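Local coordinates for protein endo-1,4-b-d-mannanase (Trichoderma reesei, PDB 1QNR) that hydrolyses internal beta-1,4-mannosidic bonds of mannan chains as an endo-acting beta-mannanase of glycoside hydrolase family 5, at residues I70-L75 / R145-A150; C29-N34 / G57-N62. All blocks are in the same frame, centred on the assembly; numbering follows the deposited sequence.

Interaction 1: residues I70-L75 / R145-A150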
ATOM      1  N   ILE A  70      16.277  -2.745 -13.295  1.00 14.76           N
ATOM      2  CA  ILE A  70      15.180  -1.748 -13.227  1.00 14.00           C
ATOM      3  C   ILE A  70      15.513  -0.649 -12.211  1.00 12.19           C
ATOM      4  O   ILE A  70      16.040  -0.907 -11.102  1.00 14.88           O
ATOM      5  CB  ILE A  70      13.893  -2.481 -12.778  1.00 14.68           C
ATOM      6  CG1 ILE A  70      13.513  -3.603 -13.771  1.00 18.12           C
ATOM      7  CG2 ILE A  70      12.710  -1.508 -12.639  1.00 14.44           C
ATOM      8  CD1 ILE A  70      13.535  -3.162 -15.192  1.00 20.48           C
ATOM      9  N   TRP A  71      15.171   0.586 -12.593  1.00 10.51           N
ATOM     10  CA  TRP A  71      15.208   1.745 -11.697  1.00 10.16           C
ATOM     11  C   TRP A  71      14.180   2.781 -12.140  1.00 10.24           C
ATOM     12  O   TRP A  71      14.047   2.944 -13.377  1.00 10.78           O
ATOM     13  CB  TRP A  71      16.648   2.360 -11.602  1.00 12.04           C
ATOM     14  CG  TRP A  71      17.208   2.882 -12.895  1.00 11.40           C
ATOM     15  CD1 TRP A  71      17.694   2.103 -13.923  1.00 13.29           C
ATOM     16  CD2 TRP A  71      17.373   4.248 -13.306  1.00 12.63           C
ATOM     17  NE1 TRP A  71      18.164   2.932 -14.926  1.00 14.23           N
ATOM     18  CE2 TRP A  71      17.958   4.255 -14.602  1.00 13.39           C
ATOM     19  CE3 TRP A  71      17.024   5.493 -12.710  1.00 11.49           C
ATOM     20  CZ2 TRP A  71      18.226   5.453 -15.256  1.00 15.02           C
ATOM     21  CZ3 TRP A  71      17.291   6.699 -13.374  1.00 14.48           C
ATOM     22  CH2 TRP A  71      17.899   6.659 -14.644  1.00 14.83           C
ATOM     23  N   PHE A  72      13.430   3.420 -11.186  1.00  9.10           N
ATOM     24  CA  PHE A  72      12.438   4.413 -11.625  1.00  9.33           C
ATOM     25  C   PHE A  72      13.009   5.837 -11.434  1.00  9.81           C
ATOM     26  O   PHE A  72      12.567   6.730 -12.185  1.00 10.18           O
ATOM     27  CB  PHE A  72      11.136   4.257 -10.855  1.00  9.57           C
ATOM     28  CG  PHE A  72      10.355   2.936 -11.090  1.00  8.38           C
ATOM     29  CD1 PHE A  72      10.653   2.082 -12.157  1.00  9.02           C
ATOM     30  CD2 PHE A  72       9.308   2.596 -10.242  1.00  9.49           C
ATOM     31  CE1 PHE A  72       9.908   0.891 -12.324  1.00  8.05           C
ATOM     32  CE2 PHE A  72       8.558   1.421 -10.397  1.00  8.57           C
ATOM     33  CZ  PHE A  72       8.881   0.586 -11.462  1.00  7.98           C
ATOM     34  N   GLN A  73      13.883   6.099 -10.469  1.00  8.55           N
ATOM     35  CA  GLN A  73      14.382   7.477 -10.244  1.00  9.58           C
ATOM     36  C   GLN A  73      15.795   7.416  -9.646  1.00  9.49           C
ATOM     37  O   GLN A  73      16.023   6.602  -8.712  1.00 10.21           O
ATOM     38  CB  GLN A  73      13.377   8.172  -9.270  1.00  7.88           C
ATOM     39  CG  GLN A  73      13.811   9.624  -8.932  1.00 10.19           C
ATOM     40  CD  GLN A  73      12.806  10.371  -8.111  1.00  9.21           C
ATOM     41  OE1 GLN A  73      12.438  11.546  -8.342  1.00 10.62           O
ATOM     42  NE2 GLN A  73      12.275   9.783  -6.986  1.00  9.83           N
ATOM     43  N   LYS A  74      16.687   8.313 -10.159  1.00 11.06           N
ATOM     44  CA  LYS A  74      18.046   8.453  -9.592  1.00 11.36           C
ATOM     45  C   LYS A  74      18.075   9.810  -8.888  1.00 10.55           C
ATOM     46  O   LYS A  74      17.760  10.849  -9.497  1.00 13.27           O
ATOM     47  CB  LYS A  74      19.072   8.405 -10.740  1.00 11.95           C
ATOM     48  CG  LYS A  74      20.473   8.763 -10.151  1.00 17.44           C
ATOM     49  CD  LYS A  74      21.583   8.719 -11.211  1.00 23.40           C
ATOM     50  CE  LYS A  74      22.840   9.373 -10.610  1.00 27.86           C
ATOM     51  NZ  LYS A  74      23.906   9.616 -11.650  1.00 30.27           N
ATOM     52  N   LEU A  75      18.399   9.792  -7.603  1.00 11.29           N
ATOM     53  CA  LEU A  75      18.415  10.968  -6.737  1.00 12.45           C
ATOM     54  C   LEU A  75      19.844  11.464  -6.565  1.00 12.88           C
ATOM     55  O   LEU A  75      20.661  10.706  -6.078  1.00 12.93           O
ATOM     56  CB  LEU A  75      17.755  10.639  -5.377  1.00 11.47           C
ATOM     57  CG  LEU A  75      16.242  10.292  -5.567  1.00 12.66           C
ATOM     58  CD1 LEU A  75      15.693   9.667  -4.315  1.00 14.48           C
ATOM     59  CD2 LEU A  75      15.464  11.545  -5.993  1.00 12.68           C
ATOM     60  N   ARG A 145       7.790  15.634  -5.197  1.00  8.72           N
ATOM     61  CA  ARG A 145       6.574  16.054  -5.931  1.00  8.43           C
ATOM     62  C   ARG A 145       6.759  15.966  -7.456  1.00  9.62           C
ATOM     63  O   ARG A 145       5.771  15.658  -8.180  1.00  9.79           O
ATOM     64  CB  ARG A 145       6.132  17.504  -5.544  1.00 10.18           C
ATOM     65  CG  ARG A 145       5.797  17.590  -4.040  0.70 11.82           C
ATOM     66  CD  ARG A 145       5.347  19.055  -3.761  0.70 15.71           C
ATOM     67  NE  ARG A 145       4.586  19.057  -2.542  0.70 16.78           N
ATOM     68  CZ  ARG A 145       3.515  19.719  -2.181  0.70 14.47           C
ATOM     69  NH1 ARG A 145       3.158  19.444  -0.915  0.70 14.98           N
ATOM     70  NH2 ARG A 145       2.847  20.586  -3.007  0.70 12.84           N
ATOM     71  N   LYS A 146       7.977  16.156  -7.968  1.00  9.03           N
ATOM     72  CA  LYS A 146       8.197  15.958  -9.418  1.00 10.61           C
ATOM     73  C   LYS A 146       7.989  14.478  -9.751  1.00 10.96           C
ATOM     74  O   LYS A 146       7.398  14.155 -10.809  1.00 11.11           O
ATOM     75  CB  LYS A 146       9.631  16.367  -9.817  1.00 12.72           C
ATOM     76  CG  LYS A 146       9.899  17.853  -9.927  0.50 14.14           C
ATOM     77  CD  LYS A 146      11.329  18.094 -10.479  0.50 16.36           C
ATOM     78  CE  LYS A 146      11.455  17.697 -11.918  0.50 21.31           C
ATOM     79  NZ  LYS A 146      12.566  18.404 -12.643  0.50 25.27           N
ATOM     80  N   TYR A 147       8.395  13.560  -8.857  1.00  9.06           N
ATOM     81  CA  TYR A 147       8.157  12.105  -9.125  1.00  9.71           C
ATOM     82  C   TYR A 147       6.701  11.739  -8.994  1.00  9.64           C
ATOM     83  O   TYR A 147       6.177  11.033  -9.884  1.00  9.50           O
ATOM     84  CB  TYR A 147       9.045  11.282  -8.086  1.00  9.27           C
ATOM     85  CG  TYR A 147       8.914   9.798  -8.411  1.00  8.14           C
ATOM     86  CD1 TYR A 147       9.509   9.306  -9.598  1.00  8.75           C
ATOM     87  CD2 TYR A 147       8.197   8.933  -7.592  1.00  8.49           C
ATOM     88  CE1 TYR A 147       9.358   7.976  -9.962  1.00  8.89           C
ATOM     89  CE2 TYR A 147       8.048   7.583  -7.959  1.00  8.00           C
ATOM     90  CZ  TYR A 147       8.573   7.154  -9.148  1.00  8.33           C
ATOM     91  OH  TYR A 147       8.404   5.793  -9.543  1.00  9.37           O
ATOM     92  N   VAL A 148       5.973  12.241  -8.016  1.00  8.46           N
ATOM     93  CA  VAL A 148       4.508  12.087  -7.932  1.00  8.85           C
ATOM     94  C   VAL A 148       3.875  12.523  -9.257  1.00  9.99           C
ATOM     95  O   VAL A 148       2.971  11.822  -9.791  1.00 10.79           O
ATOM     96  CB  VAL A 148       3.935  12.872  -6.726  1.00  9.24           C
ATOM     97  CG1 VAL A 148       2.402  12.903  -6.756  1.00 10.45           C
ATOM     98  CG2 VAL A 148       4.396  12.281  -5.389  1.00  9.30           C
ATOM     99  N   GLN A 149       4.233  13.745  -9.730  1.00 10.47           N
ATOM    100  CA  GLN A 149       3.597  14.128 -11.027  1.00 10.28           C
ATOM    101  C   GLN A 149       3.915  13.160 -12.154  1.00 10.29           C
ATOM    102  O   GLN A 149       2.990  12.919 -13.016  1.00 11.93           O
ATOM    103  CB  GLN A 149       4.030  15.593 -11.360  1.00 13.03           C
ATOM    104  CG  GLN A 149       3.278  16.155 -12.571  1.00 13.98           C
ATOM    105  CD  GLN A 149       3.745  15.829 -13.952  1.00 17.82           C
ATOM    106  OE1 GLN A 149       4.891  15.442 -14.245  1.00 20.65           O
ATOM    107  NE2 GLN A 149       2.865  15.993 -14.962  1.00 20.56           N
ATOM    108  N   ALA A 150       5.146  12.684 -12.209  1.00  9.32           N
ATOM    109  CA  ALA A 150       5.502  11.756 -13.327  1.00 11.81           C
ATOM    110  C   ALA A 150       4.720  10.460 -13.248  1.00 12.65           C
ATOM    111  O   ALA A 150       4.397   9.907 -14.322  1.00 14.87           O
ATOM    112  CB  ALA A 150       7.006  11.481 -13.265  1.00 12.22           C
TER
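Tyr147, on helix 138-155, reaches across to Phe72, just before strand 73-74, and to Gln73, the strand's first residue. The side chain leaves the helix with chi1 at -175°, which places CG opposite the backbone N and sends the ring toward the strand. Its CB lies 3.4 Å from OE1 of Gln73, beside the amide. At the root of the ring, CG comes within 3.7 Å of Gln73 NE2; the amide and ring planes are 36° apart, so the two groups meet obliquely. CD1 sits 3.8 Å from Gln73 CD, and CE1 continues past Gln73 CB to the CB of Phe72, 4.2 Å away. At the tip, OH nears CB and CD2 of Phe72, each at 3.4 Å. Tyrosine suits this place because its ring packs against Phe72 while its hydroxyl bonds the Gly57 carbonyl. Gln73 suits its own because its extended chain carries an amide with both ends engaged: NE2 bonds Asp60 and Tyr123, OE1 bonds Gln143. A leucine in place of Tyr147 would probably leave the Gly57 carbonyl without its hydroxyl partner and open a gap beside Phe72. The direct contact is thus van der Waals in kind, while the polar ends of Tyr147 and Gln73 are satisfied by residues around it.

Interaction 2: residues C29-N34 / G57-N62; sequences CSFLTN and GFNDVN
The Phe31 ring meets the backbone carbonyl of Phe58 and the side-chain amide of Asn59 among the loops that follow two successive strands of the TIM barrel, 21-25 and 52-54, in this family 5 glycoside hydrolase. Contact over the ring face comes first. Asn59 extends its amide across Phe31, with ND2 3.5 Å above the ring plane and displaced toward the rim on the CE1 side. Ring and amide planes stand 67° apart, so the nitrogen end, not the flat of the amide, meets the ring. Asn59 holds CG anti to the backbone N (chi1 -170°), which carries the amide over the ring while CB packs 3.7 Å from Phe31 CE1. Asparagine suits the place because its short chain lays an NH2 end over the ring face; its backbone bonds to Phe72 and Gln73.

Contact at the ring edge is of another kind. The carbonyl O of Phe58 lies near the ring plane and faces the weakly positive C-H rim of Phe31, an electrostatically reasonable place for an oxygen buried here without a hydrogen-bonding partner. Phenylalanine thus suits position 31, offering a face to the amide and a rim to the carbonyl. Phe58 starts away from Phe31 at its CB, and its ring meets that of Trp56.

Around the contact, Ser30 OG is hydrogen-bonded to the Trp56 carbonyl, while a disulfide joins Cys29 to Cys26. The closest approach between the loops is from Phe31 CZ to Phe58 O, 3.3 Å.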
ATOM      1  N   CYS A  29       5.526  -7.237  -8.123  1.00  9.20           N
ATOM      2  CA  CYS A  29       4.916  -7.300  -9.451  1.00  9.44           C
ATOM      3  C   CYS A  29       5.388  -6.154 -10.358  1.00  9.41           C
ATOM      4  O   CYS A  29       5.619  -6.256 -11.583  1.00 10.73           O
ATOM      5  CB  CYS A  29       3.348  -7.193  -9.227  1.00 12.08           C
ATOM      6  SG  CYS A  29       2.477  -8.808  -8.801  1.00 12.73           S
ATOM      7  N   SER A  30       5.640  -4.968  -9.709  1.00  9.09           N
ATOM      8  CA  SER A  30       6.100  -3.775 -10.463  1.00  9.64           C
ATOM      9  C   SER A  30       7.481  -3.881 -11.085  1.00 10.49           C
ATOM     10  O   SER A  30       7.799  -3.014 -11.924  1.00 10.92           O
ATOM     11  CB  SER A  30       6.250  -2.554  -9.442  1.00 12.22           C
ATOM     12  OG  SER A  30       4.937  -2.391  -8.871  1.00 13.06           O
ATOM     13  N   PHE A  31       8.291  -4.873 -10.676  1.00 10.05           N
ATOM     14  CA  PHE A  31       9.683  -4.938 -11.161  1.00 11.82           C
ATOM     15  C   PHE A  31       9.886  -6.164 -12.065  1.00 14.20           C
ATOM     16  O   PHE A  31      11.028  -6.472 -12.446  1.00 17.67           O
ATOM     17  CB  PHE A  31      10.632  -5.006  -9.918  1.00 11.87           C
ATOM     18  CG  PHE A  31      10.369  -3.932  -8.869  1.00 10.20           C
ATOM     19  CD1 PHE A  31      10.072  -2.614  -9.279  1.00 10.14           C
ATOM     20  CD2 PHE A  31      10.547  -4.223  -7.516  1.00  8.82           C
ATOM     21  CE1 PHE A  31       9.840  -1.631  -8.265  1.00  9.48           C
ATOM     22  CE2 PHE A  31      10.390  -3.236  -6.556  1.00  9.16           C
ATOM     23  CZ  PHE A  31       9.979  -1.950  -6.915  1.00  8.35           C
ATOM     24  N   LEU A  32       8.828  -6.869 -12.394  1.00 12.78           N
ATOM     25  CA  LEU A  32       8.933  -8.008 -13.350  1.00 14.05           C
ATOM     26  C   LEU A  32       9.252  -7.464 -14.749  1.00 15.52           C
ATOM     27  O   LEU A  32       8.526  -6.594 -15.265  1.00 16.89           O
ATOM     28  CB  LEU A  32       7.601  -8.778 -13.348  1.00 11.85           C
ATOM     29  CG  LEU A  32       7.274  -9.495 -12.047  1.00 12.25           C
ATOM     30  CD1 LEU A  32       5.832 -10.050 -12.090  1.00 13.09           C
ATOM     31  CD2 LEU A  32       8.234 -10.643 -11.684  1.00 15.19           C
ATOM     32  N   THR A  33      10.208  -8.077 -15.458  1.00 18.32           N
ATOM     33  CA  THR A  33      10.550  -7.574 -16.799  1.00 22.03           C
ATOM     34  C   THR A  33       9.958  -8.437 -17.909  1.00 22.74           C
ATOM     35  O   THR A  33       9.878  -7.979 -19.073  1.00 25.87           O
ATOM     36  CB  THR A  33      12.060  -7.524 -17.063  1.00 25.92           C
ATOM     37  OG1 THR A  33      12.666  -8.809 -16.896  1.00 28.58           O
ATOM     38  CG2 THR A  33      12.694  -6.436 -16.194  1.00 27.11           C
ATOM     39  N   ASN A  34       9.518  -9.658 -17.610  1.00 18.96           N
ATOM     40  CA  ASN A  34       8.888 -10.489 -18.625  1.00 17.69           C
ATOM     41  C   ASN A  34       7.364 -10.286 -18.519  1.00 17.59           C
ATOM     42  O   ASN A  34       6.780 -10.652 -17.467  1.00 15.29           O
ATOM     43  CB  ASN A  34       9.339 -11.940 -18.343  1.00 20.37           C
ATOM     44  CG  ASN A  34       8.802 -12.863 -19.413  1.00 24.34           C
ATOM     45  OD1 ASN A  34       7.956 -12.529 -20.227  1.00 24.91           O
ATOM     46  ND2 ASN A  34       9.378 -14.065 -19.483  1.00 28.45           N
ATOM     47  N   GLY A  57       5.117   1.783  -6.284  1.00  6.31           N
ATOM     48  CA  GLY A  57       5.211   2.805  -7.350  1.00  7.74           C
ATOM     49  C   GLY A  57       6.525   3.556  -7.334  1.00  6.54           C
ATOM     50  O   GLY A  57       6.617   4.630  -8.008  1.00 10.82           O
ATOM     51  N   PHE A  58       7.554   2.991  -6.697  1.00  7.03           N
ATOM     52  CA  PHE A  58       8.865   3.573  -6.546  1.00  7.94           C
ATOM     53  C   PHE A  58       9.957   2.511  -6.712  1.00  7.27           C
ATOM     54  O   PHE A  58       9.736   1.317  -6.506  1.00  8.13           O
ATOM     55  CB  PHE A  58       9.036   4.203  -5.094  1.00  7.85           C
ATOM     56  CG  PHE A  58       8.709   3.224  -3.955  1.00  7.22           C
ATOM     57  CD1 PHE A  58       9.709   2.310  -3.506  1.00  7.85           C
ATOM     58  CD2 PHE A  58       7.455   3.181  -3.373  1.00  7.60           C
ATOM     59  CE1 PHE A  58       9.382   1.406  -2.497  1.00  7.64           C
ATOM     60  CE2 PHE A  58       7.134   2.289  -2.333  1.00  8.48           C
ATOM     61  CZ  PHE A  58       8.113   1.393  -1.903  1.00  8.51           C
ATOM     62  N   ASN A  59      11.150   3.042  -7.104  1.00  8.07           N
ATOM     63  CA  ASN A  59      12.385   2.221  -7.101  1.00  7.57           C
ATOM     64  C   ASN A  59      13.516   3.244  -7.265  1.00  8.77           C
ATOM     65  O   ASN A  59      13.913   3.690  -8.362  1.00  8.65           O
ATOM     66  CB  ASN A  59      12.344   1.157  -8.254  1.00  9.10           C
ATOM     67  CG  ASN A  59      13.481   0.159  -8.125  1.00  9.91           C
ATOM     68  OD1 ASN A  59      14.581   0.514  -7.695  1.00 13.53           O
ATOM     69  ND2 ASN A  59      13.292  -1.122  -8.507  1.00  9.49           N
ATOM     70  N   ASP A  60      13.969   3.762  -6.113  1.00  9.14           N
ATOM     71  CA  ASP A  60      14.898   4.888  -6.005  1.00  8.99           C
ATOM     72  C   ASP A  60      16.330   4.438  -5.798  1.00  9.18           C
ATOM     73  O   ASP A  60      16.586   3.529  -4.976  1.00 10.77           O
ATOM     74  CB  ASP A  60      14.483   5.761  -4.776  1.00 10.45           C
ATOM     75  CG  ASP A  60      13.133   6.426  -4.992  1.00 10.13           C
ATOM     76  OD1 ASP A  60      13.006   7.090  -6.099  1.00  9.98           O
ATOM     77  OD2 ASP A  60      12.201   6.367  -4.125  1.00 11.22           O
ATOM     78  N   VAL A  61      17.237   5.070  -6.524  1.00  9.58           N
ATOM     79  CA  VAL A  61      18.687   4.754  -6.458  1.00 10.76           C
ATOM     80  C   VAL A  61      19.482   6.069  -6.389  1.00 12.20           C
ATOM     81  O   VAL A  61      18.986   7.129  -6.744  1.00 12.14           O
ATOM     82  CB  VAL A  61      19.151   3.947  -7.699  1.00 12.68           C
ATOM     83  CG1 VAL A  61      18.418   2.606  -7.840  1.00 13.04           C
ATOM     84  CG2 VAL A  61      19.044   4.773  -8.994  1.00 13.25           C
ATOM     85  N   ASN A  62      20.711   5.934  -5.886  1.00 13.49           N
ATOM     86  CA  ASN A  62      21.650   7.091  -5.900  1.00 14.00           C
ATOM     87  C   ASN A  62      22.712   6.911  -6.980  1.00 18.39           C
ATOM     88  O   ASN A  62      23.263   7.907  -7.465  1.00 20.83           O
ATOM     89  CB  ASN A  62      22.320   7.275  -4.538  1.00 14.34           C
ATOM     90  CG  ASN A  62      21.318   7.695  -3.479  1.00 12.77           C
ATOM     91  OD1 ASN A  62      21.125   6.985  -2.472  1.00 14.10           O
ATOM     92  ND2 ASN A  62      20.623   8.828  -3.637  1.00 13.06           N
TER

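In the fold
Interaction 2 closes before interaction 1 opens along the chain, and their centres lie about 11 Å apart on the same side of the molecule. Strands 60-61 and 73-74 join them as parallel neighbours in a small mixed sheet, completed by strand 81-82 and separate from the barrel strands; Leu75 N lies 2.9 Å from Val61 O, a probable hydrogen bond. Helix 138-155 enters through interaction 1, and the loop ahead of helix 35-47 through interaction 2. Packing of Ile70 against Thr33 makes a further connection. Together the contacts tie a small sheet in the loops of the TIM barrel both to a barrel helix and to the loop after strand 21-25.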